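Local structure of clan CA, family C40, NlpC/P60 superfamily cysteine peptidase (Trichomonas vaginalis, 6BIO) at residues A158-L161 and V162-L166; L172-G176 and P177-D181; M186-A189 and Y190-D194; H198-A201 and D202-D205. The protein probably cleaves peptide bonds of bacterial peptidoglycan as a cysteine peptidase of the NlpC/P60 (C40) family. All coordinates share one frame; numbering follows the deposited sequence.

Contact 1: residues A158-L161 and V162-L166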
ATOM      1  N   ALA A 158       7.552   0.270   6.330  1.00  7.29           N
ATOM      2  CA  ALA A 158       8.031   0.165   4.956  1.00  7.21           C
ATOM      3  C   ALA A 158       9.448  -0.389   4.919  1.00  7.58           C
ATOM      4  O   ALA A 158       9.770  -1.226   4.064  1.00  7.60           O
ATOM      5  CB  ALA A 158       7.966   1.526   4.293  1.00  8.04           C
ATOM      6  N   ALA A 159      10.301   0.048   5.852  1.00  7.51           N
ATOM      7  CA  ALA A 159      11.667  -0.453   5.940  1.00  8.63           C
ATOM      8  C   ALA A 159      11.669  -1.944   6.235  1.00  9.48           C
ATOM      9  O   ALA A 159      12.452  -2.698   5.645  1.00 10.16           O
ATOM     10  CB  ALA A 159      12.424   0.307   7.026  1.00  9.13           C
ATOM     11  N   ASN A 160      10.802  -2.405   7.146  1.00  8.97           N
ATOM     12  CA  ASN A 160      10.697  -3.851   7.358  1.00  9.43           C
ATOM     13  C   ASN A 160      10.290  -4.559   6.061  1.00  8.86           C
ATOM     14  O   ASN A 160      10.849  -5.610   5.711  1.00  9.57           O
ATOM     15  CB  ASN A 160       9.721  -4.186   8.480  1.00 11.33           C
ATOM     16  CG  ASN A 160       9.482  -5.711   8.569  1.00 12.56           C
ATOM     17  OD1 ASN A 160      10.350  -6.487   9.015  1.00 13.92           O
ATOM     18  ND2 ASN A 160       8.309  -6.148   8.140  1.00 12.57           N
ATOM     19  N   LEU A 161       9.297  -4.020   5.347  1.00  8.45           N
ATOM     20  CA  LEU A 161       8.828  -4.692   4.128  1.00  7.99           C
ATOM     21  C   LEU A 161       9.947  -4.865   3.098  1.00  8.33           C
ATOM     22  O   LEU A 161      10.064  -5.937   2.502  1.00  8.36           O
ATOM     23  CB  LEU A 161       7.638  -3.933   3.535  1.00  7.95           C
ATOM     24  CG  LEU A 161       6.334  -4.237   4.272  1.00  8.08           C
ATOM     25  CD1 LEU A 161       5.325  -3.114   4.149  1.00  8.39           C
ATOM     26  CD2 LEU A 161       5.731  -5.544   3.755  1.00  9.09           C
ATOM     27  N   VAL A 162      10.769  -3.827   2.857  1.00  7.92           N
ATOM     28  CA  VAL A 162      11.841  -4.037   1.882  1.00  8.43           C
ATOM     29  C   VAL A 162      12.875  -5.027   2.399  1.00  9.29           C
ATOM     30  O   VAL A 162      13.462  -5.766   1.598  1.00  9.25           O
ATOM     31  CB  VAL A 162      12.477  -2.742   1.344  1.00  9.18           C
ATOM     32  CG1 VAL A 162      11.462  -1.885   0.634  1.00  8.59           C
ATOM     33  CG2 VAL A 162      13.182  -1.962   2.465  1.00  8.87           C
ATOM     34  N   LYS A 163      13.111  -5.087   3.714  1.00  8.77           N
ATOM     35  CA  LYS A 163      14.025  -6.099   4.245  0.77 10.26           C
ATOM     36  C   LYS A 163      13.545  -7.500   3.926  1.00 10.26           C
ATOM     37  O   LYS A 163      14.368  -8.377   3.714  1.00 10.53           O
ATOM     38  CB  LYS A 163      14.222  -5.933   5.752  0.77 12.47           C
ATOM     39  CG  LYS A 163      14.995  -4.683   6.115  0.77 15.00           C
ATOM     40  CD  LYS A 163      15.034  -4.467   7.625  0.77 16.95           C
ATOM     41  CE  LYS A 163      15.604  -3.104   7.938  0.77 18.86           C
ATOM     42  NZ  LYS A 163      15.820  -2.919   9.428  0.77 20.08           N
ATOM     43  N   THR A 164      12.226  -7.724   3.891  1.00  9.55           N
ATOM     44  CA  THR A 164      11.703  -9.062   3.603  1.00 10.54           C
ATOM     45  C   THR A 164      12.036  -9.502   2.188  1.00 10.30           C
ATOM     46  O   THR A 164      11.835 -10.688   1.857  1.00 11.50           O
ATOM     47  CB  THR A 164      10.175  -9.164   3.790  1.00 10.95           C
ATOM     48  OG1 THR A 164       9.473  -8.526   2.723  1.00 11.46           O
ATOM     49  CG2 THR A 164       9.725  -8.630   5.150  1.00 12.34           C
ATOM     50  N   LYS A 165      12.509  -8.575   1.336  1.00  9.58           N
ATOM     51  CA  LYS A 165      12.844  -8.905  -0.040  1.00  8.69           C
ATOM     52  C   LYS A 165      14.344  -8.930  -0.301  1.00  9.28           C
ATOM     53  O   LYS A 165      14.765  -9.101  -1.468  1.00  9.66           O
ATOM     54  CB  LYS A 165      12.146  -7.963  -1.021  1.00  9.34           C
ATOM     55  CG  LYS A 165      10.603  -8.046  -0.894  1.00  9.13           C
ATOM     56  CD  LYS A 165      10.066  -9.427  -1.197  1.00 10.05           C
ATOM     57  CE  LYS A 165       8.560  -9.436  -1.097  1.00 12.19           C
ATOM     58  NZ  LYS A 165       7.947 -10.679  -1.616  1.00 13.68           N
ATOM     59  N   LEU A 166      15.155  -8.772   0.738  1.00  8.75           N
ATOM     60  CA  LEU A 166      16.588  -8.957   0.560  1.00  9.37           C
ATOM     61  C   LEU A 166      16.871 -10.282  -0.147  1.00  9.85           C
ATOM     62  O   LEU A 166      16.295 -11.334   0.196  1.00 11.05           O
ATOM     63  CB  LEU A 166      17.301  -8.927   1.913  1.00 10.26           C
ATOM     64  CG  LEU A 166      17.405  -7.502   2.481  1.00 11.59           C
ATOM     65  CD1 LEU A 166      17.707  -7.543   3.969  1.00 12.72           C
ATOM     66  CD2 LEU A 166      18.443  -6.641   1.723  1.00 11.97           C
TER

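Contact 2: residues L172-G176 and P177-D181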
ATOM      1  N   LEU A 172      14.338  -5.986 -14.642  1.00 10.08           N
ATOM      2  CA  LEU A 172      13.745  -4.745 -15.099  1.00 10.95           C
ATOM      3  C   LEU A 172      12.245  -4.932 -15.306  1.00 10.87           C
ATOM      4  O   LEU A 172      11.793  -5.894 -15.948  1.00 12.13           O
ATOM      5  CB  LEU A 172      14.435  -4.249 -16.378  1.00 11.79           C
ATOM      6  CG  LEU A 172      13.922  -2.945 -16.947  1.00 12.31           C
ATOM      7  CD1 LEU A 172      14.201  -1.859 -16.021  1.00 12.15           C
ATOM      8  CD2 LEU A 172      14.565  -2.633 -18.311  1.00 12.70           C
ATOM      9  N   GLY A 173      11.481  -3.982 -14.793  1.00 10.63           N
ATOM     10  CA  GLY A 173      10.056  -3.968 -15.032  1.00 11.11           C
ATOM     11  C   GLY A 173       9.211  -4.772 -14.072  1.00 10.55           C
ATOM     12  O   GLY A 173       8.008  -4.907 -14.315  1.00 11.87           O
ATOM     13  N   MET A 174       9.794  -5.314 -13.001  1.00  9.57           N
ATOM     14  CA  MET A 174       9.083  -6.209 -12.098  1.00  8.53           C
ATOM     15  C   MET A 174       8.865  -5.575 -10.730  1.00  7.47           C
ATOM     16  O   MET A 174       9.656  -4.741 -10.274  1.00  7.62           O
ATOM     17  CB  MET A 174       9.844  -7.530 -11.967  1.00  9.41           C
ATOM     18  CG  MET A 174       9.996  -8.258 -13.260  1.00 12.27           C
ATOM     19  SD  MET A 174       8.450  -8.707 -14.011  1.00 16.26           S
ATOM     20  CE  MET A 174       8.016 -10.060 -13.001  1.00 18.81           C
ATOM     21  N   SER A 175       7.796  -6.010 -10.074  1.00  7.42           N
ATOM     22  CA  SER A 175       7.400  -5.490  -8.781  1.00  7.05           C
ATOM     23  C   SER A 175       6.872  -6.598  -7.860  1.00  6.86           C
ATOM     24  O   SER A 175       5.988  -6.353  -7.036  1.00  7.91           O
ATOM     25  CB  SER A 175       6.395  -4.360  -8.907  1.00  7.25           C
ATOM     26  OG  SER A 175       5.292  -4.767  -9.666  1.00  7.44           O
ATOM     27  N   GLY A 176       7.419  -7.804  -7.951  1.00  7.79           N
ATOM     28  CA  GLY A 176       7.155  -8.855  -6.984  1.00  8.34           C
ATOM     29  C   GLY A 176       6.162  -9.886  -7.441  1.00  8.68           C
ATOM     30  O   GLY A 176       5.437  -9.696  -8.428  1.00  9.33           O
ATOM     31  N   PRO A 177       6.067 -10.990  -6.686  1.00  9.53           N
ATOM     32  CA  PRO A 177       6.667 -11.172  -5.358  1.00  9.94           C
ATOM     33  C   PRO A 177       8.126 -11.599  -5.332  1.00  9.93           C
ATOM     34  O   PRO A 177       8.739 -11.450  -4.291  1.00 10.66           O
ATOM     35  CB  PRO A 177       5.808 -12.301  -4.738  1.00 10.04           C
ATOM     36  CG  PRO A 177       5.348 -13.044  -5.902  1.00 11.09           C
ATOM     37  CD  PRO A 177       5.058 -12.014  -6.967  1.00 10.65           C
ATOM     38  N   ASP A 178       8.667 -12.129  -6.427  1.00 10.08           N
ATOM     39  CA  ASP A 178       9.988 -12.736  -6.375  1.00 10.66           C
ATOM     40  C   ASP A 178      11.083 -11.902  -6.998  1.00 10.19           C
ATOM     41  O   ASP A 178      12.246 -12.081  -6.622  1.00 10.95           O
ATOM     42  CB  ASP A 178      10.018 -14.058  -7.117  1.00 13.09           C
ATOM     43  CG  ASP A 178       9.226 -15.089  -6.406  1.00 16.39           C
ATOM     44  OD1 ASP A 178       9.526 -15.369  -5.212  1.00 18.70           O
ATOM     45  OD2 ASP A 178       8.305 -15.588  -7.026  1.00 18.88           O
ATOM     46  N   THR A 179      10.760 -11.020  -7.948  1.00  9.44           N
ATOM     47  CA  THR A 179      11.784 -10.232  -8.618  1.00  9.01           C
ATOM     48  C   THR A 179      11.341  -8.777  -8.677  1.00  8.38           C
ATOM     49  O   THR A 179      10.137  -8.474  -8.625  1.00  8.92           O
ATOM     50  CB  THR A 179      12.090 -10.757 -10.028  1.00  9.88           C
ATOM     51  OG1 THR A 179      10.935 -10.617 -10.873  1.00 10.89           O
ATOM     52  CG2 THR A 179      12.575 -12.203  -9.995  1.00 10.25           C
ATOM     53  N   TYR A 180      12.320  -7.867  -8.751  1.00  7.77           N
ATOM     54  CA  TYR A 180      12.060  -6.446  -8.594  1.00  7.27           C
ATOM     55  C   TYR A 180      13.057  -5.642  -9.396  1.00  7.45           C
ATOM     56  O   TYR A 180      14.209  -6.040  -9.552  1.00  8.61           O
ATOM     57  CB  TYR A 180      12.247  -6.004  -7.133  1.00  7.87           C
ATOM     58  CG  TYR A 180      11.128  -6.471  -6.230  1.00  7.38           C
ATOM     59  CD1 TYR A 180       9.985  -5.737  -6.111  1.00  7.30           C
ATOM     60  CD2 TYR A 180      11.206  -7.683  -5.549  1.00  7.84           C
ATOM     61  CE1 TYR A 180       8.953  -6.152  -5.326  1.00  8.17           C
ATOM     62  CE2 TYR A 180      10.175  -8.146  -4.777  1.00  8.16           C
ATOM     63  CZ  TYR A 180       9.036  -7.369  -4.667  1.00  8.24           C
ATOM     64  OH  TYR A 180       7.965  -7.811  -3.920  1.00  9.06           O
ATOM     65  N   ASP A 181      12.615  -4.451  -9.841  1.00  7.52           N
ATOM     66  CA  ASP A 181      13.569  -3.397 -10.154  1.00  7.74           C
ATOM     67  C   ASP A 181      13.509  -2.351  -9.049  1.00  6.97           C
ATOM     68  O   ASP A 181      12.809  -2.499  -8.052  1.00  7.11           O
ATOM     69  CB  ASP A 181      13.395  -2.834 -11.570  1.00  7.59           C
ATOM     70  CG  ASP A 181      12.124  -2.057 -11.789  1.00  9.14           C
ATOM     71  OD1 ASP A 181      11.488  -1.643 -10.826  1.00  8.23           O
ATOM     72  OD2 ASP A 181      11.775  -1.880 -12.983  1.00 11.93           O
TER

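Contact 3: residues M186-A189 and Y190-D194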
ATOM      1  N   MET A 186       9.960  -0.120  -4.371  1.00  5.72           N
ATOM      2  CA  MET A 186       9.386   0.956  -3.566  1.00  5.63           C
ATOM      3  C   MET A 186       7.880   0.935  -3.661  1.00  4.73           C
ATOM      4  O   MET A 186       7.195   1.033  -2.640  1.00  5.42           O
ATOM      5  CB  MET A 186       9.909   2.304  -4.047  1.00  4.96           C
ATOM      6  CG  MET A 186      11.428   2.501  -4.127  1.00  6.16           C
ATOM      7  SD  MET A 186      12.362   2.367  -2.565  1.00  7.06           S
ATOM      8  CE  MET A 186      12.698   0.594  -2.539  1.00  7.43           C
ATOM      9  N   GLN A 187       7.349   0.809  -4.878  1.00  4.82           N
ATOM     10  CA  GLN A 187       5.901   0.862  -5.047  1.00  4.89           C
ATOM     11  C   GLN A 187       5.244  -0.333  -4.374  1.00  4.85           C
ATOM     12  O   GLN A 187       4.210  -0.189  -3.712  1.00  5.34           O
ATOM     13  CB  GLN A 187       5.536   0.945  -6.519  1.00  4.66           C
ATOM     14  CG  GLN A 187       4.035   1.143  -6.744  1.00  5.68           C
ATOM     15  CD  GLN A 187       3.632   1.092  -8.192  1.00  5.79           C
ATOM     16  OE1 GLN A 187       3.906   0.122  -8.907  1.00  6.56           O
ATOM     17  NE2 GLN A 187       2.944   2.120  -8.642  1.00  6.54           N
ATOM     18  N   TRP A 188       5.850  -1.516  -4.510  1.00  5.41           N
ATOM     19  CA  TRP A 188       5.330  -2.711  -3.862  1.00  5.74           C
ATOM     20  C   TRP A 188       5.259  -2.517  -2.347  1.00  5.66           C
ATOM     21  O   TRP A 188       4.268  -2.874  -1.691  1.00  5.59           O
ATOM     22  CB  TRP A 188       6.216  -3.918  -4.234  1.00  5.55           C
ATOM     23  CG  TRP A 188       5.889  -5.100  -3.352  1.00  6.00           C
ATOM     24  CD1 TRP A 188       4.874  -5.968  -3.491  1.00  6.96           C
ATOM     25  CD2 TRP A 188       6.531  -5.425  -2.112  1.00  6.76           C
ATOM     26  NE1 TRP A 188       4.836  -6.824  -2.408  1.00  7.34           N
ATOM     27  CE2 TRP A 188       5.835  -6.504  -1.547  1.00  7.14           C
ATOM     28  CE3 TRP A 188       7.635  -4.910  -1.432  1.00  7.65           C
ATOM     29  CZ2 TRP A 188       6.214  -7.074  -0.332  1.00  8.04           C
ATOM     30  CZ3 TRP A 188       7.986  -5.480  -0.236  1.00  8.34           C
ATOM     31  CH2 TRP A 188       7.258  -6.530   0.312  1.00  8.51           C
ATOM     32  N   ALA A 189       6.350  -2.046  -1.744  1.00  5.48           N
ATOM     33  CA  ALA A 189       6.390  -1.958  -0.288  1.00  6.26           C
ATOM     34  C   ALA A 189       5.260  -1.064   0.208  1.00  6.09           C
ATOM     35  O   ALA A 189       4.568  -1.374   1.184  1.00  6.19           O
ATOM     36  CB  ALA A 189       7.746  -1.436   0.185  1.00  6.92           C
ATOM     37  N   TYR A 190       5.075   0.093  -0.442  1.00  5.26           N
ATOM     38  CA  TYR A 190       3.998   0.981  -0.018  1.00  5.40           C
ATOM     39  C   TYR A 190       2.613   0.436  -0.365  1.00  4.94           C
ATOM     40  O   TYR A 190       1.650   0.674   0.383  1.00  5.69           O
ATOM     41  CB  TYR A 190       4.262   2.430  -0.498  1.00  5.64           C
ATOM     42  CG  TYR A 190       5.186   3.122   0.492  1.00  6.50           C
ATOM     43  CD1 TYR A 190       4.652   3.633   1.650  1.00  7.67           C
ATOM     44  CD2 TYR A 190       6.551   3.214   0.298  1.00  5.91           C
ATOM     45  CE1 TYR A 190       5.442   4.197   2.600  1.00  7.47           C
ATOM     46  CE2 TYR A 190       7.363   3.779   1.262  1.00  6.55           C
ATOM     47  CZ  TYR A 190       6.794   4.310   2.399  1.00  6.59           C
ATOM     48  OH  TYR A 190       7.560   4.882   3.390  1.00  7.92           O
ATOM     49  N   ASN A 191       2.497  -0.381  -1.412  1.00  5.32           N
ATOM     50  CA  ASN A 191       1.232  -1.054  -1.696  1.00  4.79           C
ATOM     51  C   ASN A 191       0.799  -1.870  -0.485  1.00  4.80           C
ATOM     52  O   ASN A 191      -0.383  -1.896  -0.136  1.00  5.78           O
ATOM     53  CB  ASN A 191       1.363  -1.969  -2.909  1.00  5.50           C
ATOM     54  CG  ASN A 191       0.065  -2.712  -3.161  1.00  5.49           C
ATOM     55  OD1 ASN A 191      -0.108  -3.872  -2.779  1.00  6.52           O
ATOM     56  ND2 ASN A 191      -0.884  -2.026  -3.758  1.00  5.83           N
ATOM     57  N   ARG A 192       1.745  -2.537   0.178  1.00  5.19           N
ATOM     58  CA  ARG A 192       1.426  -3.350   1.345  1.00  5.89           C
ATOM     59  C   ARG A 192       1.034  -2.542   2.571  1.00  6.37           C
ATOM     60  O   ARG A 192       0.521  -3.117   3.548  1.00  8.00           O
ATOM     61  CB  ARG A 192       2.617  -4.235   1.630  1.00  6.62           C
ATOM     62  CG  ARG A 192       2.839  -5.363   0.607  1.00  6.70           C
ATOM     63  CD  ARG A 192       1.672  -6.286   0.514  1.00  8.28           C
ATOM     64  NE  ARG A 192       1.901  -7.478  -0.283  1.00  8.73           N
ATOM     65  CZ  ARG A 192       1.472  -7.672  -1.516  1.00  8.80           C
ATOM     66  NH1 ARG A 192       0.876  -6.726  -2.187  1.00  8.25           N
ATOM     67  NH2 ARG A 192       1.650  -8.849  -2.086  1.00  8.93           N
ATOM     68  N   LEU A 193       1.204  -1.224   2.535  1.00  5.63           N
ATOM     69  CA  LEU A 193       0.731  -0.291   3.554  1.00  6.08           C
ATOM     70  C   LEU A 193      -0.445   0.533   3.060  1.00  6.23           C
ATOM     71  O   LEU A 193      -0.854   1.506   3.715  1.00  7.06           O
ATOM     72  CB  LEU A 193       1.887   0.633   3.963  1.00  6.42           C
ATOM     73  CG  LEU A 193       3.080  -0.137   4.560  1.00  7.59           C
ATOM     74  CD1 LEU A 193       4.262   0.783   4.774  1.00  9.25           C
ATOM     75  CD2 LEU A 193       2.735  -0.841   5.889  1.00  9.08           C
ATOM     76  N   ASP A 194      -1.020   0.158   1.920  1.00  5.74           N
ATOM     77  CA  ASP A 194      -2.177   0.858   1.369  1.00  5.46           C
ATOM     78  C   ASP A 194      -1.857   2.326   1.114  1.00  5.25           C
ATOM     79  O   ASP A 194      -2.704   3.197   1.307  1.00  5.99           O
ATOM     80  CB  ASP A 194      -3.418   0.683   2.247  1.00  5.94           C
ATOM     81  CG  ASP A 194      -4.736   1.053   1.558  1.00  5.95           C
ATOM     82  OD1 ASP A 194      -4.829   1.023   0.317  1.00  5.69           O
ATOM     83  OD2 ASP A 194      -5.674   1.328   2.350  1.00  6.56           O
TER

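Contact 4: residues H198-A201 and D202-D205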
ATOM      1  N   HIS A 198       3.788   6.310  -7.449  1.00  7.01           N
ATOM      2  CA  HIS A 198       3.907   5.961  -8.850  1.00  6.64           C
ATOM      3  C   HIS A 198       5.009   4.934  -9.047  1.00  6.66           C
ATOM      4  O   HIS A 198       5.755   4.581  -8.128  1.00  7.52           O
ATOM      5  CB  HIS A 198       4.125   7.227  -9.686  1.00  7.09           C
ATOM      6  CG  HIS A 198       2.869   8.020  -9.865  1.00  7.55           C
ATOM      7  ND1 HIS A 198       1.866   7.638 -10.733  1.00  8.83           N
ATOM      8  CD2 HIS A 198       2.420   9.137  -9.233  1.00  8.99           C
ATOM      9  CE1 HIS A 198       0.870   8.496 -10.650  1.00  8.37           C
ATOM     10  NE2 HIS A 198       1.178   9.417  -9.758  1.00  8.86           N
ATOM     11  N   ARG A 199       5.074   4.415 -10.259  1.00  6.42           N
ATOM     12  CA  ARG A 199       5.869   3.228 -10.536  1.00  6.03           C
ATOM     13  C   ARG A 199       7.335   3.495 -10.827  1.00  7.07           C
ATOM     14  O   ARG A 199       8.162   2.618 -10.523  1.00  7.70           O
ATOM     15  CB  ARG A 199       5.228   2.458 -11.690  1.00  6.66           C
ATOM     16  CG  ARG A 199       5.982   1.245 -12.203  1.00  6.76           C
ATOM     17  CD  ARG A 199       6.195   0.193 -11.121  1.00  6.65           C
ATOM     18  NE  ARG A 199       6.889  -0.996 -11.623  1.00  6.93           N
ATOM     19  CZ  ARG A 199       8.199  -1.098 -11.749  1.00  7.28           C
ATOM     20  NH1 ARG A 199       8.970  -0.046 -11.549  1.00  7.41           N
ATOM     21  NH2 ARG A 199       8.697  -2.236 -12.174  1.00  7.41           N
ATOM     22  N   THR A 200       7.686   4.616 -11.440  1.00  7.34           N
ATOM     23  CA  THR A 200       9.057   4.839 -11.894  1.00  7.75           C
ATOM     24  C   THR A 200       9.752   5.874 -11.000  1.00  7.02           C
ATOM     25  O   THR A 200       9.119   6.788 -10.439  1.00  7.23           O
ATOM     26  CB  THR A 200       9.087   5.235 -13.371  1.00 10.51           C
ATOM     27  OG1 THR A 200       8.358   6.437 -13.564  1.00 11.40           O
ATOM     28  CG2 THR A 200       8.469   4.171 -14.217  1.00 12.00           C
ATOM     29  N   ALA A 201      11.083   5.764 -10.943  1.00  7.16           N
ATOM     30  CA  ALA A 201      11.853   6.590 -10.037  1.00  7.49           C
ATOM     31  C   ALA A 201      11.678   8.060 -10.365  1.00  6.95           C
ATOM     32  O   ALA A 201      11.616   8.887  -9.469  1.00  7.58           O
ATOM     33  CB  ALA A 201      13.339   6.232 -10.093  1.00  8.67           C
ATOM     34  N   ASP A 202      11.637   8.409 -11.662  1.00  7.50           N
ATOM     35  CA  ASP A 202      11.538   9.816 -12.020  1.00  9.33           C
ATOM     36  C   ASP A 202      10.205  10.457 -11.659  1.00  9.09           C
ATOM     37  O   ASP A 202      10.106  11.681 -11.627  1.00 10.46           O
ATOM     38  CB  ASP A 202      11.834  10.015 -13.505  1.00 11.66           C
ATOM     39  CG  ASP A 202      10.912   9.234 -14.434  1.00 15.54           C
ATOM     40  OD1 ASP A 202      10.149   8.357 -14.008  1.00 16.20           O
ATOM     41  OD2 ASP A 202      11.020   9.426 -15.656  1.00 18.51           O
ATOM     42  N   VAL A 203       9.182   9.674 -11.383  1.00  7.99           N
ATOM     43  CA  VAL A 203       7.918  10.172 -10.890  1.00  7.86           C
ATOM     44  C   VAL A 203       7.830  10.086  -9.377  1.00  7.98           C
ATOM     45  O   VAL A 203       7.288  10.986  -8.727  1.00  8.67           O
ATOM     46  CB  VAL A 203       6.743   9.480 -11.606  1.00  8.50           C
ATOM     47  CG1 VAL A 203       5.428  10.059 -11.127  1.00  8.22           C
ATOM     48  CG2 VAL A 203       6.877   9.704 -13.085  1.00  9.84           C
ATOM     49  N   GLN A 204       8.387   9.019  -8.802  1.00  7.66           N
ATOM     50  CA  GLN A 204       8.472   8.939  -7.349  1.00  6.76           C
ATOM     51  C   GLN A 204       9.196  10.148  -6.784  1.00  6.39           C
ATOM     52  O   GLN A 204       8.870  10.633  -5.701  1.00  7.31           O
ATOM     53  CB  GLN A 204       9.197   7.655  -6.957  1.00  6.51           C
ATOM     54  CG  GLN A 204       8.380   6.416  -7.294  1.00  6.71           C
ATOM     55  CD  GLN A 204       9.147   5.113  -7.133  1.00  6.82           C
ATOM     56  OE1 GLN A 204      10.342   5.104  -6.817  1.00  8.20           O
ATOM     57  NE2 GLN A 204       8.474   4.017  -7.322  1.00  5.74           N
ATOM     58  N   ASP A 205      10.151  10.668  -7.549  1.00  7.00           N
ATOM     59  CA  ASP A 205      10.931  11.869  -7.218  1.00  7.13           C
ATOM     60  C   ASP A 205      10.088  13.116  -7.057  1.00  8.35           C
ATOM     61  O   ASP A 205      10.596  14.115  -6.535  1.00  9.40           O
ATOM     62  CB  ASP A 205      11.927  12.103  -8.358  1.00  8.18           C
ATOM     63  CG  ASP A 205      12.849  13.304  -8.142  1.00  9.35           C
ATOM     64  OD1 ASP A 205      13.692  13.239  -7.216  1.00  9.76           O
ATOM     65  OD2 ASP A 205      12.733  14.240  -8.978  1.00 10.33           O
TER

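Contact 1: residues A158-L161 and V162-L166
With chi1 at 75°, Thr-164 sets its hydroxyl between its own backbone N and carbonyl carbon, and from there it reaches back onto the carbonyl of Leu-161. OG1 lies 2.7 Å from Leu-161 O, in the carbonyl plane and on a lone pair. The same torsion lays the methyl CG2 beside the preceding carbonyl, 3.3 Å from Asn-160 O. The amide of Thr-164 is shared: it donates to Asn-160 O at 3.1 Å and only weakly to Leu-161 O, so the latter oxygen is gripped by a firm hydroxyl and a weak amide.

Two residues earlier the helix bonding is regular, with Val-162 N bonded to Ala-158 O at 3.0 Å. The branch CG2 of Val-162 leans over the next carbonyl, 3.3 Å from Ala-159 O, while the valine side chain packs on Met-240, Val-242 and Ala-189. A type I turn from Lys-163 to Leu-166 carries the chain onward, and Lys-165, bent at chi2, hydrogen-bonds through NZ to Pro-177 O. This is the C-terminal part of helix 154-163, packed with one flank against the antiparallel sheet of the peptidase domain.

Contact 2: residues L172-G176 and P177-D181
Tyr-180 and Gly-176 form the tight side of this chain reversal, in which 172-176 and 177-181 run back along one another. The CA of Gly-176 lies over one face of the phenol ring, 3.3 Å from Tyr-180 CZ, an approach open to a residue without a side chain. Its amide is weakly bonded to Thr-179 O across a bend that contains the cis peptide bond before Pro-177. The other end is held more firmly: Asp-181 N donates to Met-174 O at 3.0 Å, and Asp-181 OD2 in turn takes the amide of Gly-173 at 2.8 Å. That N-H comes from above the carboxylate, 43° out of its plane. A chi1 of 68° puts the carboxylate between its own backbone N and carbonyl carbon, close to the Gly-173 amide.

The other side is looser. Met-174, bent at both chi2 and chi3, curls past Thr-179, touching OG1 with CB at 3.5 Å and with CE at 3.7 Å. Leu-172, more exposed, brings just CD1 near Asp-181 OD2.

On the inner side Tyr-180 meets Trp-188 edge-to-face, and Asp-181 OD1 bonds to Gly-184 N and forms a salt bridge with Arg-199. Asp-181 is thus the N-cap of helix 182-191, the helix at whose start NlpC/P60 peptidases generally carry their nucleophilic cysteine.

Contact 3: residues M186-A189 and Y190-D194
Trp-188 NE1 lies over the flat face of the Arg-192 guanidinium, above its centre and 3.6 Å from Arg-192 CZ; the two planes are 60° apart, so the groups meet without stacking. Nearer the backbone, Arg-192 CG sits over one face of the indole near its rim, 3.9 Å from Trp-188 CE2. A bend at chi2 (-59°) folds the arginine back alongside the tryptophan.

Around this pair a second layer fixes the guanidinium. Asn-191 OD1 lies in its plane and accepts a weak bond from Arg-192 NH1 at 3.1 Å, while OD1 is itself held by Tyr-53 N. Asp-51 forms a salt bridge to NH2, and Tyr-53 adds a cation-pi contact. On another side of the helix, Tyr-190 turns its ring edge toward the backbone, CD2 being 3.7 Å from Met-186 O, and its hydroxyl bonds to Gly-220 O.

The backbone carries the frame: Tyr-190 N bonds to Met-186 O at 3.2 Å and Asn-191 N to Gln-187 O at 2.9 Å. At the end, Asp-194 takes positive phi (59°), with Ile-195 N bonded to Tyr-190 O and Asp-194 N to Asn-191 O. It is the C-prime residue of a Schellman motif that terminates this buried helix.

Contact 4: residues H198-A201 and D202-D205
Gln-204, extended beyond CG, reaches back to His-198 and donates NE2 to His-198 O at 2.9 Å, a side-chain-to-backbone hydrogen bond. The bond is nearly straight (166°), and the acceptor lies in the plane of the amide. NE2 also bonds to Ser-183 O, so both acceptors fix the rotation of the amide, whereas the buried OE1 has no polar partner in the model.

Backbone bonds start the helix. Thr-200 O accepts two amides, Gln-204 N at 2.9 Å, nearly straight, and Val-203 N at 3.0 Å, from above the carbonyl plane. Asp-205 N follows with Ala-201 O at 3.0 Å.

Between side chains, Thr-200 and Asp-202 lie side by side, and the hydroxyl OG1 donates to Asp-202 OD1 at 2.7 Å, nearly along the C-O axis of the carboxylate.

The apolar share belongs to Val-203, whose CG1 (chi1 -177°) lies against His-198, 3.4 Å from its CB and 3.5 Å from its CG. The imidazole also meets the rings of Phe-196 and Tyr-46.

Thr-200 holds the N-cap position without a side-chain capping bond. Together these contacts form the N-terminal entry of the short helix 201-204, which packs on Val-238 of the peptidase sheet.

Overall arrangement
Contact 3 is the buried one, its centre about 4 Å from the centre of the chain, whereas the centres of contacts 1, 2 and 4, partly buried, lie 13 to 16 Å from it. Contacts 1 and 3 are helix C-terminal turns on helices that pack together, Val-162 meeting Ala-189 and Ala-158 the Tyr-190 ring. Contact 2, loop and a short strand, leads into helix 182-191; contact 4 joins a loop to the start of helix 201-204. Asp-181 and Arg-199 tie these two by a salt bridge. Indole-guanidinium packing marks contact 3, hydroxyl, carboxylate and amide hydrogen bonds the outer ones. Trp-188 touches Lys-165 and Tyr-180; Gln-187 touches Arg-199.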